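Local coordinates for protein leucyl aminopeptidase (Trypanosoma brucei brucei, PDB 5NTD) that probably removes leucine and other amino-terminal residues from peptides, as an M17 metallo-aminopeptidase, here with manganese and the inhibitor bestatin bound, at residues 42-56 against 93-107. Residues are numbered along the deposited sequence; the frame is centred on the assembly and turned at random.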
ATOM      1  N   LEU G  42     -24.063  37.604 -39.796  1.00 43.35           N
ATOM      2  CA  LEU G  42     -23.260  36.733 -38.908  1.00 40.51           C
ATOM      3  C   LEU G  42     -22.242  35.943 -39.698  1.00 39.10           C
ATOM      4  O   LEU G  42     -22.440  35.587 -40.866  1.00 37.97           O
ATOM      5  CB  LEU G  42     -24.137  35.809 -38.117  1.00 42.01           C
ATOM      6  CG  LEU G  42     -24.643  36.468 -36.829  1.00 44.67           C
ATOM      7  CD1 LEU G  42     -25.379  37.776 -37.069  1.00 45.02           C
ATOM      8  CD2 LEU G  42     -25.592  35.513 -36.155  1.00 46.87           C
ATOM      9  N   SER G  43     -21.123  35.682 -39.052  1.00 37.45           N
ATOM     10  CA  SER G  43     -20.000  34.951 -39.704  1.00 35.94           C
ATOM     11  C   SER G  43     -20.385  33.513 -40.045  1.00 36.19           C
ATOM     12  O   SER G  43     -19.796  32.889 -40.920  1.00 41.40           O
ATOM     13  CB  SER G  43     -18.767  34.962 -38.801  1.00 38.01           C
ATOM     14  OG  SER G  43     -18.279  36.280 -38.551  1.00 36.75           O
ATOM     15  N   SER G  44     -21.322  32.962 -39.289  1.00 34.80           N
ATOM     16  CA  SER G  44     -21.737  31.550 -39.441  1.00 34.20           C
ATOM     17  C   SER G  44     -23.077  31.306 -38.791  1.00 33.09           C
ATOM     18  O   SER G  44     -23.669  32.218 -38.217  1.00 32.23           O
ATOM     19  CB  SER G  44     -20.684  30.578 -38.835  1.00 34.77           C
ATOM     20  OG  SER G  44     -20.709  30.555 -37.408  1.00 34.58           O
ATOM     21  N   GLY G  45     -23.475  30.030 -38.769  1.00 33.03           N
ATOM     22  CA  GLY G  45     -24.723  29.591 -38.093  1.00 31.20           C
ATOM     23  C   GLY G  45     -24.711  29.460 -36.582  1.00 32.05           C
ATOM     24  O   GLY G  45     -25.700  29.037 -35.959  1.00 30.88           O
ATOM     25  N   LEU G  46     -23.615  29.891 -35.970  1.00 32.64           N
ATOM     26  CA  LEU G  46     -23.537  29.916 -34.508  1.00 33.86           C
ATOM     27  C   LEU G  46     -23.056  31.266 -34.024  1.00 33.82           C
ATOM     28  O   LEU G  46     -22.084  31.811 -34.532  1.00 34.49           O
ATOM     29  CB  LEU G  46     -22.582  28.823 -34.015  1.00 34.01           C
ATOM     30  CG  LEU G  46     -22.379  28.754 -32.514  1.00 34.75           C
ATOM     31  CD1 LEU G  46     -23.651  28.363 -31.762  1.00 34.73           C
ATOM     32  CD2 LEU G  46     -21.255  27.763 -32.197  1.00 35.55           C
ATOM     33  N   ALA G  47     -23.726  31.776 -33.012  1.00 32.34           N
ATOM     34  CA  ALA G  47     -23.248  32.976 -32.319  1.00 32.02           C
ATOM     35  C   ALA G  47     -23.319  32.764 -30.835  1.00 31.25           C
ATOM     36  O   ALA G  47     -24.273  32.145 -30.323  1.00 31.47           O
ATOM     37  CB  ALA G  47     -24.083  34.195 -32.694  1.00 33.23           C
ATOM     38  N   VAL G  48     -22.337  33.325 -30.141  1.00 30.32           N
ATOM     39  CA  VAL G  48     -22.235  33.174 -28.684  1.00 29.18           C
ATOM     40  C   VAL G  48     -22.322  34.546 -28.038  1.00 29.08           C
ATOM     41  O   VAL G  48     -21.677  35.487 -28.488  1.00 31.03           O
ATOM     42  CB  VAL G  48     -20.934  32.460 -28.294  1.00 30.40           C
ATOM     43  CG1 VAL G  48     -20.907  32.136 -26.800  1.00 30.44           C
ATOM     44  CG2 VAL G  48     -20.741  31.191 -29.108  1.00 31.24           C
ATOM     45  N   LEU G  49     -23.090  34.626 -26.977  1.00 28.08           N
ATOM     46  CA  LEU G  49     -23.193  35.825 -26.202  1.00 29.09           C
ATOM     47  C   LEU G  49     -22.890  35.548 -24.734  1.00 29.18           C
ATOM     48  O   LEU G  49     -23.641  34.825 -24.069  1.00 28.55           O
ATOM     49  CB  LEU G  49     -24.615  36.405 -26.314  1.00 31.08           C
ATOM     50  CG  LEU G  49     -24.921  37.647 -25.443  1.00 31.26           C
ATOM     51  CD1 LEU G  49     -24.030  38.821 -25.816  1.00 30.90           C
ATOM     52  CD2 LEU G  49     -26.390  38.035 -25.556  1.00 31.64           C
ATOM     53  N   VAL G  50     -21.823  36.151 -24.222  1.00 29.70           N
ATOM     54  CA  VAL G  50     -21.420  35.900 -22.815  1.00 31.78           C
ATOM     55  C   VAL G  50     -21.267  37.173 -22.012  1.00 31.50           C
ATOM     56  O   VAL G  50     -20.564  38.092 -22.405  1.00 30.80           O
ATOM     57  CB  VAL G  50     -20.183  34.966 -22.627  1.00 33.01           C
ATOM     58  CG1 VAL G  50     -20.462  33.608 -23.254  1.00 35.63           C
ATOM     59  CG2 VAL G  50     -18.954  35.520 -23.268  1.00 33.03           C
ATOM     60  N   GLY G  51     -21.894  37.175 -20.853  1.00 30.56           N
ATOM     61  CA  GLY G  51     -21.759  38.287 -19.929  1.00 31.56           C
ATOM     62  C   GLY G  51     -22.401  38.002 -18.604  1.00 32.21           C
ATOM     63  O   GLY G  51     -23.004  36.947 -18.397  1.00 32.66           O
ATOM     64  N   THR G  52     -22.280  38.951 -17.690  1.00 31.58           N
ATOM     65  CA  THR G  52     -22.907  38.816 -16.360  1.00 30.53           C
ATOM     66  C   THR G  52     -24.410  38.980 -16.466  1.00 30.66           C
ATOM     67  O   THR G  52     -24.929  39.467 -17.476  1.00 31.64           O
ATOM     68  CB  THR G  52     -22.370  39.846 -15.372  1.00 33.18           C
ATOM     69  OG1 THR G  52     -22.643  41.173 -15.863  1.00 35.41           O
ATOM     70  CG2 THR G  52     -20.848  39.688 -15.180  1.00 34.33           C
ATOM     71  N   HIS G  53     -25.104  38.599 -15.409  1.00 30.33           N
ATOM     72  CA  HIS G  53     -26.570  38.758 -15.306  1.00 30.82           C
ATOM     73  C   HIS G  53     -27.004  40.193 -15.653  1.00 34.68           C
ATOM     74  O   HIS G  53     -27.928  40.416 -16.476  1.00 37.35           O
ATOM     75  CB  HIS G  53     -27.042  38.450 -13.911  1.00 30.35           C
ATOM     76  CG  HIS G  53     -28.527  38.379 -13.767  1.00 30.50           C
ATOM     77  ND1 HIS G  53     -29.295  39.486 -13.498  1.00 31.66           N
ATOM     78  CD2 HIS G  53     -29.387  37.328 -13.808  1.00 31.28           C
ATOM     79  CE1 HIS G  53     -30.564  39.128 -13.387  1.00 32.76           C
ATOM     80  NE2 HIS G  53     -30.645  37.819 -13.570  1.00 31.90           N
ATOM     81  N   LYS G  54     -26.272  41.158 -15.100  1.00 33.76           N
ATOM     82  CA  LYS G  54     -26.554  42.601 -15.344  1.00 33.64           C
ATOM     83  C   LYS G  54     -26.165  43.014 -16.747  1.00 32.21           C
ATOM     84  O   LYS G  54     -26.948  43.653 -17.445  1.00 32.38           O
ATOM     85  CB  LYS G  54     -25.872  43.520 -14.307  1.00 33.61           C
ATOM     86  N   GLN G  55     -24.985  42.617 -17.191  1.00 32.29           N
ATOM     87  CA  GLN G  55     -24.535  43.011 -18.559  1.00 33.58           C
ATOM     88  C   GLN G  55     -25.481  42.511 -19.662  1.00 35.78           C
ATOM     89  O   GLN G  55     -25.795  43.211 -20.623  1.00 37.55           O
ATOM     90  CB  GLN G  55     -23.171  42.472 -18.879  1.00 34.38           C
ATOM     91  CG  GLN G  55     -22.061  43.164 -18.151  1.00 35.63           C
ATOM     92  CD  GLN G  55     -20.791  42.324 -18.127  1.00 39.32           C
ATOM     93  OE1 GLN G  55     -20.781  41.154 -18.490  1.00 38.83           O
ATOM     94  NE2 GLN G  55     -19.705  42.940 -17.711  1.00 42.07           N
ATOM     95  N   LEU G  56     -25.961  41.307 -19.473  1.00 37.24           N
ATOM     96  CA  LEU G  56     -26.928  40.675 -20.417  1.00 39.34           C
ATOM     97  C   LEU G  56     -28.264  41.447 -20.531  1.00 40.68           C
ATOM     98  O   LEU G  56     -28.982  41.312 -21.526  1.00 41.44           O
ATOM     99  CB  LEU G  56     -27.206  39.191 -20.043  1.00 37.86           C
ATOM    100  CG  LEU G  56     -26.041  38.210 -20.273  1.00 35.83           C
ATOM    101  CD1 LEU G  56     -26.316  36.879 -19.555  1.00 35.43           C
ATOM    102  CD2 LEU G  56     -25.786  37.979 -21.756  1.00 35.84           C
ATOM    103  N   ASN G  93     -26.571  35.180 -42.438  1.00 37.51           N
ATOM    104  CA  ASN G  93     -25.248  34.648 -42.044  1.00 37.97           C
ATOM    105  C   ASN G  93     -24.442  34.142 -43.215  1.00 38.29           C
ATOM    106  O   ASN G  93     -24.993  33.637 -44.182  1.00 39.14           O
ATOM    107  CB  ASN G  93     -25.400  33.554 -40.976  1.00 38.91           C
ATOM    108  CG  ASN G  93     -26.034  32.286 -41.504  1.00 36.65           C
ATOM    109  OD1 ASN G  93     -25.348  31.368 -41.950  1.00 34.85           O
ATOM    110  ND2 ASN G  93     -27.364  32.232 -41.460  1.00 37.06           N
ATOM    111  N   ALA G  94     -23.132  34.242 -43.102  1.00 39.48           N
ATOM    112  CA  ALA G  94     -22.213  33.926 -44.225  1.00 39.96           C
ATOM    113  C   ALA G  94     -22.206  32.459 -44.653  1.00 45.09           C
ATOM    114  O   ALA G  94     -21.816  32.147 -45.761  1.00 52.57           O
ATOM    115  CB  ALA G  94     -20.796  34.342 -43.906  1.00 41.19           C
ATOM    116  N   ALA G  95     -22.620  31.563 -43.773  1.00 46.18           N
ATOM    117  CA  ALA G  95     -22.743  30.116 -44.116  1.00 46.54           C
ATOM    118  C   ALA G  95     -24.075  29.753 -44.779  1.00 46.54           C
ATOM    119  O   ALA G  95     -24.336  28.621 -45.120  1.00 43.54           O
ATOM    120  CB  ALA G  95     -22.527  29.257 -42.865  1.00 47.10           C
ATOM    121  N   GLY G  96     -24.965  30.719 -44.873  1.00 50.18           N
ATOM    122  CA  GLY G  96     -26.307  30.493 -45.478  1.00 50.36           C
ATOM    123  C   GLY G  96     -27.172  29.448 -44.767  1.00 50.77           C
ATOM    124  O   GLY G  96     -27.891  28.684 -45.393  1.00 52.19           O
ATOM    125  N   SER G  97     -27.169  29.500 -43.450  1.00 48.15           N
ATOM    126  CA  SER G  97     -27.794  28.498 -42.604  1.00 45.96           C
ATOM    127  C   SER G  97     -29.224  28.959 -42.353  1.00 44.82           C
ATOM    128  O   SER G  97     -29.475  30.148 -42.134  1.00 44.80           O
ATOM    129  CB  SER G  97     -26.991  28.396 -41.302  1.00 48.21           C
ATOM    130  OG  SER G  97     -27.422  27.341 -40.461  1.00 50.19           O
ATOM    131  N   LYS G  98     -30.177  28.038 -42.460  1.00 43.68           N
ATOM    132  CA  LYS G  98     -31.618  28.370 -42.350  1.00 42.07           C
ATOM    133  C   LYS G  98     -31.887  28.973 -40.971  1.00 42.38           C
ATOM    134  O   LYS G  98     -32.616  29.982 -40.771  1.00 46.30           O
ATOM    135  CB  LYS G  98     -32.421  27.062 -42.538  1.00 41.56           C
ATOM    136  N   PHE G  99     -31.252  28.345 -39.997  1.00 40.47           N
ATOM    137  CA  PHE G  99     -31.311  28.823 -38.623  1.00 36.73           C
ATOM    138  C   PHE G  99     -29.931  29.183 -38.124  1.00 37.08           C
ATOM    139  O   PHE G  99     -28.927  28.586 -38.524  1.00 36.85           O
ATOM    140  CB  PHE G  99     -31.854  27.771 -37.745  1.00 36.35           C
ATOM    141  CG  PHE G  99     -33.206  27.346 -38.105  1.00 35.38           C
ATOM    142  CD1 PHE G  99     -33.403  26.360 -39.063  1.00 37.18           C
ATOM    143  CD2 PHE G  99     -34.298  27.846 -37.421  1.00 37.93           C
ATOM    144  CE1 PHE G  99     -34.684  25.896 -39.351  1.00 37.85           C
ATOM    145  CE2 PHE G  99     -35.597  27.394 -37.699  1.00 38.81           C
ATOM    146  CZ  PHE G  99     -35.781  26.417 -38.667  1.00 38.56           C
ATOM    147  N   VAL G 100     -29.900  30.203 -37.286  1.00 35.92           N
ATOM    148  CA  VAL G 100     -28.691  30.546 -36.519  1.00 34.02           C
ATOM    149  C   VAL G 100     -28.964  30.169 -35.074  1.00 31.85           C
ATOM    150  O   VAL G 100     -30.034  30.479 -34.513  1.00 30.99           O
ATOM    151  CB  VAL G 100     -28.362  32.037 -36.560  1.00 33.56           C
ATOM    152  CG1 VAL G 100     -27.306  32.361 -35.522  1.00 33.28           C
ATOM    153  CG2 VAL G 100     -27.864  32.415 -37.934  1.00 33.88           C
ATOM    154  N   ARG G 101     -28.019  29.449 -34.506  1.00 30.05           N
ATOM    155  CA  ARG G 101     -28.121  29.065 -33.091  1.00 29.18           C
ATOM    156  C   ARG G 101     -27.405  30.146 -32.309  1.00 28.42           C
ATOM    157  O   ARG G 101     -26.259  30.463 -32.603  1.00 29.15           O
ATOM    158  CB  ARG G 101     -27.490  27.702 -32.821  1.00 27.44           C
ATOM    159  CG  ARG G 101     -27.654  27.195 -31.401  1.00 27.66           C
ATOM    160  CD  ARG G 101     -29.103  26.914 -31.023  1.00 28.23           C
ATOM    161  NE  ARG G 101     -29.231  25.970 -29.924  1.00 29.60           N
ATOM    162  CZ  ARG G 101     -30.383  25.512 -29.426  1.00 31.42           C
ATOM    163  NH1 ARG G 101     -31.547  25.923 -29.887  1.00 31.41           N
ATOM    164  NH2 ARG G 101     -30.366  24.628 -28.438  1.00 33.26           N
ATOM    165  N   VAL G 102     -28.091  30.678 -31.320  1.00 27.36           N
ATOM    166  CA  VAL G 102     -27.524  31.683 -30.425  1.00 27.51           C
ATOM    167  C   VAL G 102     -27.418  31.093 -29.035  1.00 27.54           C
ATOM    168  O   VAL G 102     -28.426  30.700 -28.462  1.00 26.91           O
ATOM    169  CB  VAL G 102     -28.390  32.965 -30.330  1.00 27.66           C
ATOM    170  CG1 VAL G 102     -27.787  33.959 -29.349  1.00 27.49           C
ATOM    171  CG2 VAL G 102     -28.497  33.619 -31.690  1.00 28.51           C
ATOM    172  N   VAL G 103     -26.188  31.024 -28.529  1.00 27.87           N
ATOM    173  CA  VAL G 103     -25.930  30.434 -27.198  1.00 28.40           C
ATOM    174  C   VAL G 103     -25.556  31.509 -26.240  1.00 28.21           C
ATOM    175  O   VAL G 103     -24.565  32.196 -26.417  1.00 29.52           O
ATOM    176  CB  VAL G 103     -24.801  29.388 -27.209  1.00 29.53           C
ATOM    177  CG1 VAL G 103     -24.603  28.788 -25.822  1.00 29.11           C
ATOM    178  CG2 VAL G 103     -25.125  28.281 -28.204  1.00 29.49           C
ATOM    179  N   VAL G 104     -26.406  31.673 -25.249  1.00 28.96           N
ATOM    180  CA  VAL G 104     -26.189  32.680 -24.196  1.00 29.24           C
ATOM    181  C   VAL G 104     -25.476  31.987 -23.006  1.00 29.15           C
ATOM    182  O   VAL G 104     -25.854  30.874 -22.634  1.00 28.11           O
ATOM    183  CB  VAL G 104     -27.506  33.274 -23.700  1.00 29.28           C
ATOM    184  CG1 VAL G 104     -27.276  34.234 -22.564  1.00 29.54           C
ATOM    185  CG2 VAL G 104     -28.216  33.985 -24.830  1.00 30.88           C
ATOM    186  N   GLY G 105     -24.500  32.679 -22.431  1.00 26.38           N
ATOM    187  CA  GLY G 105     -23.801  32.211 -21.233  1.00 27.34           C
ATOM    188  C   GLY G 105     -23.676  33.275 -20.186  1.00 27.22           C
ATOM    189  O   GLY G 105     -23.275  34.384 -20.487  1.00 29.62           O
ATOM    190  N   GLU G 106     -24.047  32.929 -18.967  1.00 28.35           N
ATOM    191  CA  GLU G 106     -24.040  33.869 -17.841  1.00 29.92           C
ATOM    192  C   GLU G 106     -22.781  33.678 -16.987  1.00 29.62           C
ATOM    193  O   GLU G 106     -22.573  32.640 -16.364  1.00 28.56           O
ATOM    194  CB  GLU G 106     -25.314  33.771 -16.966  1.00 31.05           C
ATOM    195  CG  GLU G 106     -25.419  34.868 -15.905  1.00 31.99           C
ATOM    196  CD  GLU G 106     -26.638  34.716 -15.005  1.00 34.46           C
ATOM    197  OE1 GLU G 106     -27.744  34.494 -15.527  1.00 36.41           O
ATOM    198  OE2 GLU G 106     -26.485  34.815 -13.751  1.00 36.44           O
ATOM    199  N   VAL G 107     -22.008  34.742 -16.918  1.00 29.70           N
ATOM    200  CA  VAL G 107     -20.799  34.817 -16.069  1.00 30.35           C
ATOM    201  C   VAL G 107     -21.166  35.304 -14.660  1.00 31.45           C
ATOM    202  O   VAL G 107     -21.830  36.326 -14.520  1.00 35.33           O
ATOM    203  CB  VAL G 107     -19.766  35.789 -16.658  1.00 29.33           C
ATOM    204  CG1 VAL G 107     -18.479  35.775 -15.848  1.00 29.10           C
ATOM    205  CG2 VAL G 107     -19.487  35.435 -18.109  1.00 28.14           C
TER
HETATM  206  O   HOH W   1     -24.303  36.992 -13.095  1.00 38.48           O
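Leu46 and Val103 meet on one face of two parallel neighbouring strands, 46-52 and 99-107, inside the mixed sheet of the macro-like N-terminal domain, far from the manganese site. Seven backbone hydrogen bonds form the parallel ladder, from Arg101 N on Gly45 O at one end to Val107 N on Gly51 O at the other. Leu46 holds its CG opposite the backbone N (chi1 179°), which sends CD1 diagonally over the neighbouring strand, 3.9 Å from Val103 CG2 and 4.0 Å from Arg101 CB. Helix 120-131 packs on this face through Ala130, which touches Val48 and Val103. The chain of Arg101 bends at chi2 and carries its guanidinium away, to Glu133 and to Gly85 O of the second subunit. Gly105 lies beside Val50, whose CG1 approaches Gly105 CA to 4.1 Å.

On the other face, Leu56 and Val104 run antiparallel alongside one another, Leu56 CD2 4.1 Å from Val104 CG1. Ahead of strand 46-52, Leu42 CD2 rests on Val100 CG1 at 3.6 Å.

At the C-terminal end of the ladder, the extended side chain of Glu106 lies alongside His53, which follows strand 46-52, its carboxylate at the ring edge with the two planes 77° apart. A water links the two backbones and the carboxylate: it accepts from the backbone N of His53 at 2.9 Å and donates to Glu106 OE2 and Val107 O.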